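Local coordinates for RND efflux system, outer membrane lipoprotein, NodT family (PDB 6U94), which probably serves as the outer membrane channel component of an RND-type efflux system, at residues 83-88 with 239-244. Sequence-based numbering, arbitrary orientation.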
ATOM      1  N   ARG A  83      -3.050  13.000   0.843  1.00 72.77           N
ATOM      2  CA  ARG A  83      -2.132  12.280  -0.033  1.00 72.20           C
ATOM      3  C   ARG A  83      -1.048  13.202  -0.578  1.00 76.33           C
ATOM      4  O   ARG A  83       0.119  12.808  -0.682  1.00 78.46           O
ATOM      5  CB  ARG A  83      -2.907  11.627  -1.176  1.00 70.41           C
ATOM      6  CG  ARG A  83      -3.732  10.426  -0.751  1.00 70.24           C
ATOM      7  CD  ARG A  83      -4.740  10.037  -1.817  1.00 73.02           C
ATOM      8  NE  ARG A  83      -4.117   9.846  -3.124  1.00 71.84           N
ATOM      9  CZ  ARG A  83      -3.518   8.724  -3.507  1.00 70.46           C
ATOM     10  NH1 ARG A  83      -3.453   7.690  -2.679  1.00 64.88           N
ATOM     11  NH2 ARG A  83      -2.980   8.639  -4.717  1.00 73.23           N
ATOM     12  N   ALA A  84      -1.417  14.438  -0.924  1.00 75.59           N
ATOM     13  CA  ALA A  84      -0.426  15.393  -1.408  1.00 74.57           C
ATOM     14  C   ALA A  84       0.567  15.771  -0.318  1.00 78.82           C
ATOM     15  O   ALA A  84       1.712  16.127  -0.621  1.00 81.41           O
ATOM     16  CB  ALA A  84      -1.118  16.645  -1.951  1.00 73.31           C
ATOM     17  N   LEU A  85       0.156  15.693   0.949  1.00 76.56           N
ATOM     18  CA  LEU A  85       1.052  16.083   2.030  1.00 77.84           C
ATOM     19  C   LEU A  85       2.153  15.054   2.250  1.00 76.22           C
ATOM     20  O   LEU A  85       3.314  15.420   2.461  1.00 79.69           O
ATOM     21  CB  LEU A  85       0.263  16.300   3.321  1.00 78.20           C
ATOM     22  CG  LEU A  85      -0.426  17.660   3.461  1.00 87.70           C
ATOM     23  CD1 LEU A  85      -1.096  17.793   4.820  1.00 91.76           C
ATOM     24  CD2 LEU A  85       0.571  18.787   3.239  1.00 89.72           C
ATOM     25  N   TYR A  86       1.819  13.762   2.197  1.00 73.43           N
ATOM     26  CA  TYR A  86       2.751  12.732   2.632  1.00 74.61           C
ATOM     27  C   TYR A  86       3.013  11.623   1.623  1.00 73.02           C
ATOM     28  O   TYR A  86       3.915  10.817   1.865  1.00 74.35           O
ATOM     29  CB  TYR A  86       2.256  12.086   3.937  1.00 72.80           C
ATOM     30  CG  TYR A  86       1.394  10.866   3.710  1.00 72.30           C
ATOM     31  CD1 TYR A  86       0.073  10.992   3.297  1.00 73.09           C
ATOM     32  CD2 TYR A  86       1.902   9.585   3.901  1.00 69.38           C
ATOM     33  CE1 TYR A  86      -0.719   9.877   3.083  1.00 70.80           C
ATOM     34  CE2 TYR A  86       1.121   8.465   3.688  1.00 68.78           C
ATOM     35  CZ  TYR A  86      -0.190   8.617   3.280  1.00 71.02           C
ATOM     36  OH  TYR A  86      -0.978   7.507   3.067  1.00 68.28           O
ATOM     37  N   ARG A  87       2.274  11.540   0.518  1.00 75.45           N
ATOM     38  CA  ARG A  87       2.364  10.338  -0.302  1.00 75.76           C
ATOM     39  C   ARG A  87       2.731  10.610  -1.757  1.00 78.44           C
ATOM     40  O   ARG A  87       3.605   9.931  -2.306  1.00 78.87           O
ATOM     41  CB  ARG A  87       1.045   9.566  -0.240  1.00 77.34           C
ATOM     42  CG  ARG A  87       1.150   8.147  -0.772  1.00 75.09           C
ATOM     43  CD  ARG A  87      -0.058   7.323  -0.375  1.00 76.04           C
ATOM     44  NE  ARG A  87       0.083   5.923  -0.760  1.00 77.29           N
ATOM     45  CZ  ARG A  87      -0.874   5.010  -0.622  1.00 78.54           C
ATOM     46  NH1 ARG A  87      -2.052   5.348  -0.108  1.00 74.64           N
ATOM     47  NH2 ARG A  87      -0.654   3.757  -0.999  1.00 76.08           N
ATOM     48  N   ILE A  88       2.072  11.585  -2.390  1.00 81.04           N
ATOM     49  CA  ILE A  88       2.238  11.783  -3.831  1.00 82.62           C
ATOM     50  C   ILE A  88       3.690  12.099  -4.170  1.00 84.27           C
ATOM     51  O   ILE A  88       4.256  11.549  -5.123  1.00 82.42           O
ATOM     52  CB  ILE A  88       1.293  12.887  -4.338  1.00 86.19           C
ATOM     53  CG1 ILE A  88      -0.145  12.605  -3.903  1.00 85.20           C
ATOM     54  CG2 ILE A  88       1.370  12.994  -5.853  1.00 88.31           C
ATOM     55  CD1 ILE A  88      -0.705  11.323  -4.463  1.00 82.79           C
ATOM     56  N   ASP A 239       3.359  13.142   7.932  1.00 86.01           N
ATOM     57  CA  ASP A 239       2.436  12.067   8.282  1.00 84.33           C
ATOM     58  C   ASP A 239       1.392  12.541   9.282  1.00 88.32           C
ATOM     59  O   ASP A 239       0.197  12.249   9.135  1.00 89.43           O
ATOM     60  CB  ASP A 239       3.205  10.876   8.856  1.00 86.10           C
ATOM     61  CG  ASP A 239       4.213  10.300   7.882  1.00 86.14           C
ATOM     62  OD1 ASP A 239       4.256  10.740   6.714  1.00 86.29           O
ATOM     63  OD2 ASP A 239       4.970   9.401   8.295  1.00 86.10           O
ATOM     64  N   GLU A 240       1.824  13.273  10.310  1.00 85.03           N
ATOM     65  CA  GLU A 240       0.894  13.731  11.333  1.00 90.75           C
ATOM     66  C   GLU A 240      -0.070  14.780  10.786  1.00 92.91           C
ATOM     67  O   GLU A 240      -1.228  14.837  11.216  1.00 97.47           O
ATOM     68  CB  GLU A 240       1.669  14.275  12.533  1.00 90.51           C
ATOM     69  CG  GLU A 240       2.542  13.230  13.207  1.00 90.89           C
ATOM     70  CD  GLU A 240       3.356  13.790  14.359  1.00 94.20           C
ATOM     71  OE1 GLU A 240       3.623  15.011  14.369  1.00 96.68           O
ATOM     72  OE2 GLU A 240       3.724  13.005  15.260  1.00 94.15           O
ATOM     73  N   ASN A 241       0.384  15.612   9.844  1.00 90.77           N
ATOM     74  CA  ASN A 241      -0.515  16.571   9.210  1.00 91.86           C
ATOM     75  C   ASN A 241      -1.591  15.856   8.401  1.00 89.99           C
ATOM     76  O   ASN A 241      -2.788  16.123   8.565  1.00 85.63           O
ATOM     77  CB  ASN A 241       0.275  17.530   8.317  1.00 98.65           C
ATOM     78  CG  ASN A 241       0.450  18.898   8.943  1.00114.09           C
ATOM     79  OD1 ASN A 241       0.481  19.036  10.166  1.00121.39           O
ATOM     80  ND2 ASN A 241       0.556  19.923   8.103  1.00119.76           N
ATOM     81  N   ALA A 242      -1.179  14.940   7.520  1.00 84.50           N
ATOM     82  CA  ALA A 242      -2.138  14.205   6.705  1.00 86.98           C
ATOM     83  C   ALA A 242      -3.081  13.383   7.571  1.00 87.31           C
ATOM     84  O   ALA A 242      -4.269  13.248   7.255  1.00 90.74           O
ATOM     85  CB  ALA A 242      -1.402  13.307   5.708  1.00 74.07           C
ATOM     86  N   LEU A 243      -2.570  12.831   8.674  1.00 86.71           N
ATOM     87  CA  LEU A 243      -3.418  12.056   9.571  1.00 87.92           C
ATOM     88  C   LEU A 243      -4.487  12.935  10.207  1.00 90.44           C
ATOM     89  O   LEU A 243      -5.641  12.515  10.354  1.00 93.91           O
ATOM     90  CB  LEU A 243      -2.564  11.379  10.642  1.00 87.84           C
ATOM     91  CG  LEU A 243      -3.193  10.213  11.404  1.00 88.11           C
ATOM     92  CD1 LEU A 243      -3.735   9.177  10.437  1.00 87.70           C
ATOM     93  CD2 LEU A 243      -2.172   9.585  12.339  1.00 85.72           C
ATOM     94  N   ALA A 244      -4.121  14.163  10.586  1.00 90.11           N
ATOM     95  CA  ALA A 244      -5.101  15.087  11.145  1.00 95.87           C
ATOM     96  C   ALA A 244      -6.156  15.460  10.112  1.00 91.47           C
ATOM     97  O   ALA A 244      -7.342  15.568  10.442  1.00 89.39           O
ATOM     98  CB  ALA A 244      -4.400  16.338  11.676  1.00 97.27           C
TER
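Leu85 and Tyr86, in the last turn of helix 72-86, pack against Ala242 of helix 211-247, a helix-helix contact in the long-helix bundle of an outer membrane factor chain. The apolar evidence centres on the Ala242 methyl: its CB lies 3.7 Å from Tyr86 CD1 and 4.2 Å from Leu85 CB. The CA atoms of Tyr86 and Asp239 are 5.7 Å apart and those of Leu85 and Ala242 6.0 Å, a spacing consistent with the short Ala242 side chain. With CG anti to the carbonyl carbon (chi1 -82°), Leu85 extends CD1 to Asn241 CB at 3.8 Å, toward the more exposed side of the contact.

Asp239 and Tyr86, both buried, meet by nonbonded packing: OD1 lies 3.7 Å from Tyr86 CB and 3.8 Å from its CD2, the carboxylate turned 85° from the ring plane. Their polar bonds lead outside the segments. Asp239 OD1 forms a salt bridge with Arg90, and the Tyr86 hydroxyl hydrogen-bonds with Glu169 and Asn172 of helix 156-203, so the ring joins three helices. Glu169 also forms salt bridges with Arg83 and Arg87. Where helix 72-86 ends, Arg83 O accepts from both Arg87 N and Ile88 N, and Arg87 CB sits 3.7 Å above the Tyr86 ring plane, over its centre.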